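Local structure of N-carbamoylsarcosine amidase related protein (Thermoplasma acidophilum, 3EEF) at residues H52-E58 and K90-S94; V7-V11 and L115-D119; V28-R32 and I76-R80; V45-S51 and D85-H91; Y93-Y97 and H126-A131. The protein probably hydrolyses N-carbamoylsarcosine or a related amide, as a zinc-binding member of the isochorismatase-like family of hydrolases. All blocks are in the same frame, centred on the assembly; numbering follows the deposited sequence.

Contact 1: residues H52-E58 and K90-S94; sequences HYPDDPE and KHAYS. With ZN (zinc ion), chain C.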
# COMPACT_ATOMS: atom_id res chain seq x y z
N HIS A 52 14.52 2.48 13.41
CA HIS A 52 14.75 1.14 12.86
C HIS A 52 14.81 0.04 13.89
O HIS A 52 15.21 0.27 15.02
CB HIS A 52 16.06 1.10 12.07
CG HIS A 52 16.00 1.80 10.74
ND1 HIS A 52 15.22 1.35 9.69
CD2 HIS A 52 16.68 2.87 10.26
CE1 HIS A 52 15.39 2.14 8.65
NE2 HIS A 52 16.29 3.06 8.96
N TYR A 53 14.34 -1.14 13.47
CA TYR A 53 14.55 -2.39 14.14
C TYR A 53 15.79 -3.06 13.51
O TYR A 53 16.11 -2.84 12.33
CB TYR A 53 13.39 -3.38 13.94
CG TYR A 53 12.00 -2.93 14.32
CD1 TYR A 53 11.74 -2.29 15.53
CD2 TYR A 53 10.91 -3.21 13.48
CE1 TYR A 53 10.42 -1.89 15.88
CE2 TYR A 53 9.63 -2.84 13.82
CZ TYR A 53 9.38 -2.19 15.00
OH TYR A 53 8.08 -1.83 15.27
N PRO A 54 16.43 -3.95 14.27
CA PRO A 54 17.62 -4.64 13.79
C PRO A 54 17.42 -5.35 12.46
O PRO A 54 18.36 -5.49 11.69
CB PRO A 54 17.89 -5.65 14.90
CG PRO A 54 17.35 -4.98 16.15
CD PRO A 54 16.15 -4.23 15.70
N ASP A 55 16.20 -5.79 12.19
CA ASP A 55 15.94 -6.60 11.01
C ASP A 55 15.18 -5.85 9.90
O ASP A 55 14.73 -6.47 8.92
CB ASP A 55 15.22 -7.92 11.39
CG ASP A 55 13.91 -7.71 12.16
OD1 ASP A 55 13.48 -6.55 12.36
OD2 ASP A 55 13.31 -8.74 12.57
N ASP A 56 15.07 -4.51 10.00
CA ASP A 56 14.60 -3.74 8.86
C ASP A 56 15.46 -4.06 7.62
O ASP A 56 16.67 -4.24 7.72
CB ASP A 56 14.58 -2.25 9.16
CG ASP A 56 13.44 -1.85 10.08
OD1 ASP A 56 12.51 -2.65 10.26
OD2 ASP A 56 13.48 -0.75 10.61
N PRO A 57 14.84 -4.13 6.44
CA PRO A 57 15.54 -4.54 5.20
C PRO A 57 16.84 -3.80 4.97
O PRO A 57 17.83 -4.40 4.54
CB PRO A 57 14.56 -4.19 4.10
CG PRO A 57 13.21 -4.23 4.78
CD PRO A 57 13.44 -3.74 6.17
N GLU A 58 16.85 -2.50 5.25
CA GLU A 58 18.02 -1.69 4.92
C GLU A 58 19.20 -1.81 5.91
O GLU A 58 20.28 -1.26 5.64
CB GLU A 58 17.62 -0.24 4.73
CG GLU A 58 17.60 0.54 6.00
CD GLU A 58 17.03 1.92 5.80
OE1 GLU A 58 17.74 2.86 6.14
OE2 GLU A 58 15.87 2.05 5.31
N LYS A 90 9.50 5.90 10.80
CA LYS A 90 9.56 5.16 9.55
C LYS A 90 10.66 4.08 9.60
O LYS A 90 11.63 4.22 10.34
CB LYS A 90 9.76 6.11 8.37
CG LYS A 90 11.14 6.77 8.26
CD LYS A 90 11.22 7.60 6.97
CE LYS A 90 12.59 8.19 6.75
NZ LYS A 90 13.54 7.24 6.06
N HIS A 91 10.49 3.03 8.80
CA HIS A 91 11.42 1.90 8.77
C HIS A 91 12.11 1.66 7.40
O HIS A 91 12.87 0.69 7.27
CB HIS A 91 10.66 0.64 9.19
CG HIS A 91 10.34 0.62 10.65
ND1 HIS A 91 11.19 0.07 11.59
CD2 HIS A 91 9.30 1.16 11.35
CE1 HIS A 91 10.67 0.24 12.79
NE2 HIS A 91 9.53 0.89 12.67
N ALA A 92 11.85 2.54 6.43
CA ALA A 92 12.42 2.48 5.08
C ALA A 92 12.69 3.89 4.58
O ALA A 92 12.36 4.90 5.27
CB ALA A 92 11.47 1.73 4.12
N TYR A 93 13.31 3.99 3.42
CA TYR A 93 13.78 5.31 2.95
C TYR A 93 12.64 6.31 2.82
O TYR A 93 12.73 7.43 3.34
CB TYR A 93 14.51 5.19 1.62
CG TYR A 93 15.76 4.32 1.63
CD1 TYR A 93 16.68 4.36 2.69
CD2 TYR A 93 16.07 3.51 0.54
CE1 TYR A 93 17.81 3.59 2.67
CE2 TYR A 93 17.21 2.73 0.52
CZ TYR A 93 18.08 2.78 1.57
OH TYR A 93 19.20 1.96 1.53
N SER A 94 11.57 5.90 2.12
CA SER A 94 10.41 6.75 1.93
C SER A 94 9.61 7.01 3.20
O SER A 94 9.25 6.08 3.92
CB SER A 94 9.46 6.15 0.90
OG SER A 94 8.30 6.96 0.80
ZN ZN C . 17.53 4.25 7.55
O HOH W 1 7.81 1.59 14.94
O HOH W 2 14.37 -0.87 5.51
O HOH W 3 14.93 1.28 2.95

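Contact 2: residues V7-V11 and L115-D119; sequences VVDMV and LIGLD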
# COMPACT_ATOMS: atom_id res chain seq x y z
N VAL A 7 9.45 16.94 6.91
CA VAL A 7 10.82 17.14 7.38
C VAL A 7 11.49 15.79 7.54
O VAL A 7 11.21 15.07 8.52
CB VAL A 7 10.88 17.88 8.73
CG1 VAL A 7 12.31 18.19 9.04
CG2 VAL A 7 10.05 19.20 8.74
N VAL A 8 12.38 15.46 6.60
CA VAL A 8 12.92 14.09 6.52
C VAL A 8 14.24 13.85 7.31
O VAL A 8 15.24 14.45 7.00
CB VAL A 8 13.14 13.66 5.03
CG1 VAL A 8 13.56 12.16 4.96
CG2 VAL A 8 11.84 13.95 4.17
N ASP A 9 14.19 12.98 8.33
CA ASP A 9 15.41 12.49 9.03
C ASP A 9 16.35 13.54 9.60
O ASP A 9 17.58 13.35 9.64
CB ASP A 9 16.21 11.53 8.11
CG ASP A 9 15.59 10.12 8.04
OD1 ASP A 9 15.05 9.63 9.07
OD2 ASP A 9 15.66 9.52 6.94
N MSE A 10 15.79 14.63 10.12
CA MSE A 10 16.63 15.62 10.78
C MSE A 10 16.88 15.13 12.20
O MSE A 10 16.36 15.70 13.16
CB MSE A 10 15.97 17.00 10.78
CG MSE A 10 15.81 17.64 9.39
SE MSE A 10 17.50 18.12 8.57
CE MSE A 10 17.86 19.83 9.47
N VAL A 11 17.65 14.04 12.32
CA VAL A 11 17.82 13.36 13.60
C VAL A 11 19.29 13.39 14.03
O VAL A 11 20.17 13.61 13.21
CB VAL A 11 17.25 11.90 13.55
CG1 VAL A 11 15.77 11.95 13.15
CG2 VAL A 11 18.05 11.02 12.57
N LEU A 115 9.44 19.50 0.75
CA LEU A 115 10.39 18.52 1.30
C LEU A 115 11.69 19.17 1.76
O LEU A 115 12.33 19.89 1.01
CB LEU A 115 10.73 17.47 0.23
CG LEU A 115 9.60 16.63 -0.32
CD1 LEU A 115 10.12 15.69 -1.42
CD2 LEU A 115 8.94 15.85 0.81
N ILE A 116 12.08 18.92 2.99
CA ILE A 116 13.39 19.29 3.47
C ILE A 116 13.98 18.13 4.28
O ILE A 116 13.24 17.22 4.70
CB ILE A 116 13.31 20.57 4.33
CG1 ILE A 116 12.61 20.33 5.66
CG2 ILE A 116 12.59 21.69 3.56
CD1 ILE A 116 12.58 21.58 6.55
N GLY A 117 15.30 18.16 4.48
CA GLY A 117 15.99 17.20 5.36
C GLY A 117 17.04 16.34 4.67
O GLY A 117 17.60 16.72 3.65
N LEU A 118 17.23 15.14 5.20
CA LEU A 118 18.33 14.25 4.85
C LEU A 118 17.86 12.97 4.17
O LEU A 118 17.05 12.23 4.73
CB LEU A 118 19.09 13.85 6.13
CG LEU A 118 19.49 15.09 6.89
CD1 LEU A 118 20.30 14.71 8.09
CD2 LEU A 118 20.22 16.11 5.94
N ASP A 119 18.33 12.70 2.95
CA ASP A 119 19.08 13.63 2.11
C ASP A 119 18.60 13.52 0.68
O ASP A 119 17.81 12.63 0.35
CB ASP A 119 20.60 13.37 2.20
CG ASP A 119 20.96 11.93 2.01
OD1 ASP A 119 20.63 11.39 0.93
OD2 ASP A 119 21.59 11.35 2.92

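Contact 3: residues V28-R32 and I76-R80; sequences VGPAR and IDEIR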
# COMPACT_ATOMS: atom_id res chain seq x y z
N VAL A 28 20.43 22.92 8.98
CA VAL A 28 19.65 23.24 10.18
C VAL A 28 19.04 24.65 10.19
O VAL A 28 17.85 24.79 10.45
CB VAL A 28 20.46 23.04 11.44
CG1 VAL A 28 19.63 23.42 12.66
CG2 VAL A 28 20.92 21.60 11.52
N GLY A 29 19.84 25.68 9.93
CA GLY A 29 19.31 27.04 9.88
C GLY A 29 18.10 27.20 8.95
O GLY A 29 17.01 27.52 9.40
N PRO A 30 18.30 26.94 7.66
CA PRO A 30 17.22 26.92 6.66
C PRO A 30 16.00 26.07 7.04
O PRO A 30 14.86 26.48 6.78
CB PRO A 30 17.90 26.38 5.41
CG PRO A 30 19.32 26.91 5.54
CD PRO A 30 19.63 26.78 7.02
N ALA A 31 16.22 24.92 7.65
CA ALA A 31 15.13 24.04 8.04
C ALA A 31 14.25 24.69 9.11
O ALA A 31 13.02 24.69 9.01
CB ALA A 31 15.67 22.68 8.54
N ARG A 32 14.89 25.24 10.14
CA ARG A 32 14.21 25.99 11.19
C ARG A 32 13.39 27.13 10.60
O ARG A 32 12.28 27.39 11.05
CB ARG A 32 15.22 26.54 12.21
CG ARG A 32 14.62 27.47 13.28
CD ARG A 32 15.63 27.83 14.38
NE ARG A 32 16.77 28.58 13.84
CZ ARG A 32 18.05 28.19 13.86
NH1 ARG A 32 18.44 27.03 14.41
NH2 ARG A 32 18.98 28.99 13.33
N ILE A 76 16.65 16.55 16.14
CA ILE A 76 17.62 17.46 16.75
C ILE A 76 16.88 18.58 17.49
O ILE A 76 15.81 19.02 17.05
CB ILE A 76 18.63 18.03 15.72
CG1 ILE A 76 17.96 18.98 14.72
CG2 ILE A 76 19.36 16.88 15.03
CD1 ILE A 76 18.94 19.56 13.68
N ASP A 77 17.45 19.02 18.61
CA ASP A 77 16.82 20.01 19.51
C ASP A 77 16.62 21.34 18.84
O ASP A 77 15.64 22.02 19.10
CB ASP A 77 17.65 20.21 20.79
CG ASP A 77 17.59 19.00 21.70
OD1 ASP A 77 16.53 18.33 21.73
OD2 ASP A 77 18.60 18.72 22.38
N GLU A 78 17.54 21.69 17.95
CA GLU A 78 17.45 22.94 17.19
C GLU A 78 16.06 23.17 16.57
O GLU A 78 15.58 24.29 16.54
CB GLU A 78 18.52 22.98 16.08
CG GLU A 78 19.96 23.15 16.60
CD GLU A 78 20.61 21.85 17.01
OE1 GLU A 78 19.91 20.93 17.46
OE2 GLU A 78 21.84 21.75 16.90
N ILE A 79 15.44 22.09 16.07
CA ILE A 79 14.10 22.15 15.44
C ILE A 79 13.14 21.18 16.13
O ILE A 79 12.36 20.50 15.50
CB ILE A 79 14.18 21.89 13.91
CG1 ILE A 79 14.86 20.54 13.60
CG2 ILE A 79 14.92 23.02 13.21
CD1 ILE A 79 14.81 20.17 12.15
N ARG A 80 13.24 21.12 17.44
CA ARG A 80 12.37 20.33 18.26
C ARG A 80 10.94 20.50 17.79
O ARG A 80 10.51 21.61 17.47
CB ARG A 80 12.48 20.80 19.71
CG ARG A 80 12.26 19.72 20.74
CD ARG A 80 12.07 20.31 22.16
NE ARG A 80 12.91 21.49 22.43
CZ ARG A 80 14.17 21.47 22.87
NH1 ARG A 80 14.81 20.32 23.10
NH2 ARG A 80 14.81 22.62 23.08

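Contact 4: residues V45-S51 and D85-H91; sequences VVYVNDS and DYVLEKH. With ZN (zinc ion), chain C.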
# COMPACT_ATOMS: atom_id res chain seq x y z
N VAL A 45 2.92 20.42 9.57
CA VAL A 45 4.34 20.09 9.60
C VAL A 45 4.45 18.66 10.10
O VAL A 45 3.92 18.33 11.15
CB VAL A 45 5.08 21.00 10.54
CG1 VAL A 45 6.51 20.45 10.80
CG2 VAL A 45 5.09 22.44 9.98
N VAL A 46 5.12 17.82 9.31
CA VAL A 46 5.25 16.41 9.62
C VAL A 46 6.71 15.95 9.60
O VAL A 46 7.37 16.02 8.58
CB VAL A 46 4.48 15.57 8.57
CG1 VAL A 46 4.58 14.08 8.92
CG2 VAL A 46 3.01 16.05 8.47
N TYR A 47 7.18 15.47 10.74
CA TYR A 47 8.50 14.92 10.83
C TYR A 47 8.39 13.43 10.55
O TYR A 47 7.57 12.76 11.14
CB TYR A 47 9.10 15.13 12.22
CG TYR A 47 9.37 16.58 12.62
CD1 TYR A 47 10.66 17.11 12.58
CD2 TYR A 47 8.34 17.40 13.06
CE1 TYR A 47 10.90 18.43 12.97
CE2 TYR A 47 8.57 18.73 13.43
CZ TYR A 47 9.85 19.23 13.39
OH TYR A 47 10.07 20.54 13.78
N VAL A 48 9.24 12.94 9.65
CA VAL A 48 9.33 11.53 9.35
C VAL A 48 10.78 11.08 9.64
O VAL A 48 11.69 11.47 8.94
CB VAL A 48 8.88 11.22 7.88
CG1 VAL A 48 7.41 11.44 7.71
CG2 VAL A 48 9.57 12.11 6.90
N ASN A 49 10.96 10.24 10.67
CA ASN A 49 12.28 9.85 11.20
C ASN A 49 12.50 8.36 11.22
O ASN A 49 11.67 7.60 11.74
CB ASN A 49 12.39 10.33 12.64
CG ASN A 49 12.01 11.77 12.77
OD1 ASN A 49 12.54 12.60 12.04
ND2 ASN A 49 11.08 12.07 13.65
N ASP A 50 13.62 7.93 10.66
CA ASP A 50 14.06 6.56 10.86
C ASP A 50 13.93 6.15 12.32
O ASP A 50 14.30 6.91 13.22
CB ASP A 50 15.49 6.37 10.37
CG ASP A 50 15.57 6.07 8.86
OD1 ASP A 50 14.50 5.91 8.21
OD2 ASP A 50 16.70 5.92 8.34
N SER A 51 13.35 4.98 12.56
CA SER A 51 13.20 4.44 13.91
C SER A 51 13.31 2.92 13.77
O SER A 51 12.34 2.19 13.95
CB SER A 51 11.84 4.88 14.51
OG SER A 51 11.58 4.34 15.79
N ASP A 85 2.59 19.82 15.43
CA ASP A 85 3.44 19.10 14.48
C ASP A 85 3.22 17.61 14.60
O ASP A 85 3.07 17.11 15.70
CB ASP A 85 4.90 19.33 14.80
CG ASP A 85 5.32 20.77 14.66
OD1 ASP A 85 4.55 21.60 14.16
OD2 ASP A 85 6.47 21.04 15.01
N TYR A 86 3.23 16.91 13.48
CA TYR A 86 3.17 15.45 13.48
C TYR A 86 4.60 14.81 13.52
O TYR A 86 5.52 15.31 12.88
CB TYR A 86 2.37 15.01 12.26
CG TYR A 86 0.92 15.48 12.27
CD1 TYR A 86 -0.07 14.64 12.71
CD2 TYR A 86 0.55 16.76 11.83
CE1 TYR A 86 -1.40 15.02 12.70
CE2 TYR A 86 -0.78 17.17 11.82
CZ TYR A 86 -1.75 16.27 12.25
OH TYR A 86 -3.09 16.58 12.30
N VAL A 87 4.79 13.75 14.32
CA VAL A 87 6.07 13.03 14.37
C VAL A 87 5.82 11.54 14.08
O VAL A 87 5.11 10.86 14.83
CB VAL A 87 6.79 13.20 15.71
CG1 VAL A 87 8.19 12.51 15.68
CG2 VAL A 87 6.91 14.68 16.10
N LEU A 88 6.40 11.07 12.96
CA LEU A 88 6.18 9.74 12.44
C LEU A 88 7.50 8.95 12.51
O LEU A 88 8.61 9.51 12.27
CB LEU A 88 5.68 9.79 10.98
CG LEU A 88 4.20 9.96 10.64
CD1 LEU A 88 3.53 10.99 11.56
CD2 LEU A 88 3.98 10.33 9.16
N GLU A 89 7.36 7.67 12.87
CA GLU A 89 8.48 6.75 12.82
C GLU A 89 8.38 6.04 11.49
O GLU A 89 7.29 5.62 11.10
CB GLU A 89 8.40 5.72 13.95
CG GLU A 89 8.68 6.28 15.35
CD GLU A 89 8.32 5.28 16.43
OE1 GLU A 89 8.86 4.17 16.40
OE2 GLU A 89 7.48 5.59 17.29
N LYS A 90 9.50 5.90 10.80
CA LYS A 90 9.56 5.16 9.55
C LYS A 90 10.66 4.08 9.60
O LYS A 90 11.63 4.22 10.34
CB LYS A 90 9.76 6.11 8.37
CG LYS A 90 11.14 6.77 8.26
CD LYS A 90 11.22 7.60 6.97
CE LYS A 90 12.59 8.19 6.75
NZ LYS A 90 13.54 7.24 6.06
N HIS A 91 10.49 3.03 8.80
CA HIS A 91 11.42 1.90 8.77
C HIS A 91 12.11 1.66 7.40
O HIS A 91 12.87 0.69 7.27
CB HIS A 91 10.66 0.64 9.19
CG HIS A 91 10.34 0.62 10.65
ND1 HIS A 91 11.19 0.07 11.59
CD2 HIS A 91 9.30 1.16 11.35
CE1 HIS A 91 10.67 0.24 12.79
NE2 HIS A 91 9.53 0.89 12.67
ZN ZN C . 17.53 4.25 7.55

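Contact 5: residues Y93-Y97 and H126-A131; sequences YSGFY and HTAADA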
# COMPACT_ATOMS: atom_id res chain seq x y z
N TYR A 93 13.31 3.99 3.42
CA TYR A 93 13.78 5.31 2.95
C TYR A 93 12.64 6.31 2.82
O TYR A 93 12.73 7.43 3.34
CB TYR A 93 14.51 5.19 1.62
CG TYR A 93 15.76 4.32 1.63
CD1 TYR A 93 16.68 4.36 2.69
CD2 TYR A 93 16.07 3.51 0.54
CE1 TYR A 93 17.81 3.59 2.67
CE2 TYR A 93 17.21 2.73 0.52
CZ TYR A 93 18.08 2.78 1.57
OH TYR A 93 19.20 1.96 1.53
N SER A 94 11.57 5.90 2.12
CA SER A 94 10.41 6.75 1.93
C SER A 94 9.61 7.01 3.20
O SER A 94 9.25 6.08 3.92
CB SER A 94 9.46 6.15 0.90
OG SER A 94 8.30 6.96 0.80
N GLY A 95 9.28 8.27 3.43
CA GLY A 95 8.36 8.66 4.50
C GLY A 95 6.97 8.08 4.43
O GLY A 95 6.23 8.14 5.41
N PHE A 96 6.59 7.53 3.27
CA PHE A 96 5.27 6.93 3.08
C PHE A 96 5.21 5.45 3.38
O PHE A 96 4.14 4.96 3.74
CB PHE A 96 4.81 7.08 1.65
CG PHE A 96 4.51 8.50 1.25
CD1 PHE A 96 3.22 9.01 1.41
CD2 PHE A 96 5.48 9.31 0.69
CE1 PHE A 96 2.90 10.35 1.02
CE2 PHE A 96 5.17 10.68 0.31
CZ PHE A 96 3.89 11.17 0.48
N TYR A 97 6.31 4.72 3.22
CA TYR A 97 6.25 3.28 3.36
C TYR A 97 6.04 2.82 4.79
O TYR A 97 6.88 3.05 5.71
CB TYR A 97 7.46 2.56 2.79
CG TYR A 97 7.15 1.07 2.64
CD1 TYR A 97 7.64 0.12 3.53
CD2 TYR A 97 6.29 0.63 1.64
CE1 TYR A 97 7.33 -1.22 3.40
CE2 TYR A 97 5.97 -0.71 1.51
CZ TYR A 97 6.51 -1.61 2.41
OH TYR A 97 6.22 -2.93 2.28
N HIS A 126 13.37 9.48 -2.20
CA HIS A 126 12.46 8.34 -2.11
C HIS A 126 11.08 8.78 -1.65
O HIS A 126 10.07 8.36 -2.19
CB HIS A 126 13.07 7.25 -1.23
CG HIS A 126 14.09 6.42 -1.95
ND1 HIS A 126 15.37 6.86 -2.17
CD2 HIS A 126 13.97 5.24 -2.60
CE1 HIS A 126 16.02 5.96 -2.88
NE2 HIS A 126 15.20 4.96 -3.15
N THR A 127 11.04 9.62 -0.63
CA THR A 127 9.81 10.27 -0.24
C THR A 127 9.17 11.02 -1.42
O THR A 127 7.96 10.97 -1.61
CB THR A 127 10.10 11.22 0.90
OG1 THR A 127 10.71 10.44 1.94
CG2 THR A 127 8.80 11.89 1.43
N ALA A 128 9.99 11.72 -2.21
CA ALA A 128 9.52 12.49 -3.39
C ALA A 128 8.81 11.57 -4.38
O ALA A 128 7.71 11.85 -4.84
CB ALA A 128 10.70 13.18 -4.08
N ALA A 129 9.47 10.45 -4.68
CA ALA A 129 8.95 9.44 -5.59
C ALA A 129 7.55 9.01 -5.19
O ALA A 129 6.62 9.00 -6.02
CB ALA A 129 9.91 8.21 -5.60
N ASP A 130 7.40 8.68 -3.93
CA ASP A 130 6.09 8.21 -3.44
C ASP A 130 5.02 9.28 -3.49
O ASP A 130 3.85 8.96 -3.65
CB ASP A 130 6.20 7.69 -2.03
CG ASP A 130 6.58 6.21 -1.98
OD1 ASP A 130 6.32 5.49 -2.97
OD2 ASP A 130 7.14 5.78 -0.93
N ALA A 131 5.42 10.54 -3.27
CA ALA A 131 4.54 11.71 -3.35
C ALA A 131 3.96 11.81 -4.74
O ALA A 131 2.76 11.99 -4.91
CB ALA A 131 5.36 12.98 -3.04

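Contact 1: residues H52-E58 and K90-S94
H91 CE1 sits over the centre of one face of the Y53 ring, 3.4 Å from Y53 CE2; the two rings are oblique, their planes at 37°. Y86 of the second subunit meets the Y53 ring edge-to-face. D56 holds the H91 ring in its rotation: H91 ND1 gives D56 OD2 a hydrogen bond of 2.6 Å, in the imidazole plane and to the syn lone pair, the carboxylate nearly upright to the ring (88°). The same oxygen accepts H52 ND1 at 2.9 Å through its anti lone pair, and Y53 N at 3.0 Å from above the carboxylate plane. This exemplifies a second-shell carboxylate positioning a metal ligand, for H52 NE2 binds zinc at 2.2 Å, with E58 OE1 at 2.0 Å and D50 and H65 completing the site. Shortening D56 to an alanine would remove an acceptor shared by three donors, and would probably free the H91 ring to turn and leave H52 ND1 without its mate, though zinc would still hold H52 NE2. E58 CG stands between its backbone N and carbonyl carbon (chi1 86°), and the extended chain beyond reaches the metal; E58 OE2 accepts a water at 2.7 Å that lies over the Y93 ring.

Contact 2: residues V7-V11 and L115-D119
V8 O is approached by two groups of the facing segment: L118 N donates to it at 2.8 Å, and the CA-H of G117 makes a weaker contact at 3.3 Å between G117 CA and V8 O. One step back, V8 N donates to I116 O at 2.7 Å in an almost straight bond (175°). V7 and I116 are thereby set in parallel register, their side chains side by side and pointing the same way, with V7 CG1 4.0 Å from I116 CG1. G117 illustrates how a backbone can demand glycine: its backbone angles would press a CB against the carbonyl O of I116, and a CB there would also collide with V8 O. The space beside it is taken by M10, a selenomethionine whose chain bends at chi2 (-68°) and again at chi3, bringing SE to 3.7 Å from G117 CA, while the side chains of M10 and L118 cross at about a right angle. L118 CD1 also rests 3.4 Å from D9 O. The carboxylate of D9 serves another purpose, its OD1 accepting the backbone N of the zinc ligand D50. After L118 comes a non-proline cis peptide. Around this central pair of strands, strand 45-50 adjoins 3-8 on its other side, helix 22-40 covers V7, M10 and I116, and helix 123-133 packs on V8, D9 and L115.

Contact 3: residues V28-R32 and I76-R80
I76 begins the contact by reaching CD1 tip to tip toward V28, 3.6 Å from V28 CG2. Two residues on, E78 turns its aliphatic part against the other V28 methyl: E78 CB lies 3.6 Å from V28 CG1, and the two side chains cross at about a right angle. The chain of E78 bends at chi2 (84°), and its carboxylate finds a partner elsewhere, OE1 being hydrogen-bonded to H16. The R32 guanidinium lies with its edge toward E78 CB, but R32 NH1 stays 6.8 Å from E78 OE2, so no salt bridge forms. I79 then settles on the next helical turn: its CG2, placed beside the backbone N by a chi1 of 56°, is 3.7 Å from both CA and CB of R32, while its CD1 looks toward A31 CB at a looser 4.5 Å. I79 and A31 both touch M10, which follows strand 3-8. The example is of a loop laid on helix 22-40 by methyl groups and the aliphatic parts of charged residues. With no hydrogen bond across it, its cohesion depends on shape and on the partial burial of apolar groups, and any attraction between R32 and E78 acts over a distance.

Contact 4: residues V45-S51 and D85-H91
Strands 45-50 and 86-90 are adjacent parallel members of a beta-alpha-beta unit, joined through helix 59-62, and run out at the zinc site. Backbone hydrogen bonds join V45, Y47 and N49 to Y86, L88 and K90, from Y86 N to V45 O (2.8 Å) up to K90 N to N49 O (2.9 Å); S51 N to K90 O adds a last one. On the face of V46, V48 and L88, L88 CD2 sits 3.8 Å from V46 CG1 and 3.9 Å from V48 CG1, beneath helix 101-107. At the far end of this face, K90 bends at chi4 (85°), bringing NZ to D50 OD1 at 2.7 Å, a salt bridge made from above the carboxylate plane, while D50 OD2 binds zinc at 2.0 Å. K90 NZ also donates to A92 O and Y93 O. A methionine in place of K90 would probably leave D50 OD1 without its charged mate and both carbonyls without this donor. Past the end of strand 45-50, S51 OG donates to E89 OE1 (2.8 Å), on the face of Y47, N49 and V87; K68 shares that oxygen. A functional site at the C-terminal ends of parallel strands is typical of alpha/beta folds, here the isochorismatase-like one.

Contact 5: residues Y93-Y97 and H126-A131
G95 and F96 form the tight half of the contact. G95 N gives T127 OG1 a nearly straight bond of 3.0 Å, and T127 OG1 is tied in turn to C123 O of its own helix. F96 slides past D130 in the opposite direction, ring and carboxylate planes 86° apart, with F96 CD2 3.2 Å from D130 CB and F96 CE2 3.4 Å from T127 O, which lies at the ring edge. S94 OG, set opposite its own backbone N by a chi1 of 176°, donates to D130 OD2, a bond whose modelled length of 2.4 Å is doubtful. The other half is looser. Y93 turns its ring edge toward the face of H126, an edge-to-face pair with centroids 5.2 Å apart, and Y97 leads its side chain away, barely grazing the helix. A neighbouring subunit meets this side: Y93 OH bonds to V160 O, H126 NE2 to Y161 OH and the Y97 ring meets Y133, all of the third subunit. S94 OG also accepts F96 N at 3.1 Å, closing an ST turn, and with it the loop after strand 86-90 packs against helix 123-133 of the alpha/beta fold, at a subunit interface.

In the fold
From the N terminus, strand 3-8 opens contact 2, which closes a loop of more than a hundred residues at strand 112-116 and ties the middle of the sheet together. Contacts 3, 4 and 1 lie within that loop. Contact 3, from helix 22-40 to 76-80, crosses both 4 and 1, because 45-51 and 52-58 follow the helix and find their partners beyond 80. Contacts 4 and 1 end on one stretch and share K90 and H91, so the edge strand and the zinc loops are fastened at one place. Contact 5 starts where contact 1 ends and crosses contact 2, carrying the loop across to helix 123-133. Contacts 3 and 5 lie on opposite sides of the chain's centre.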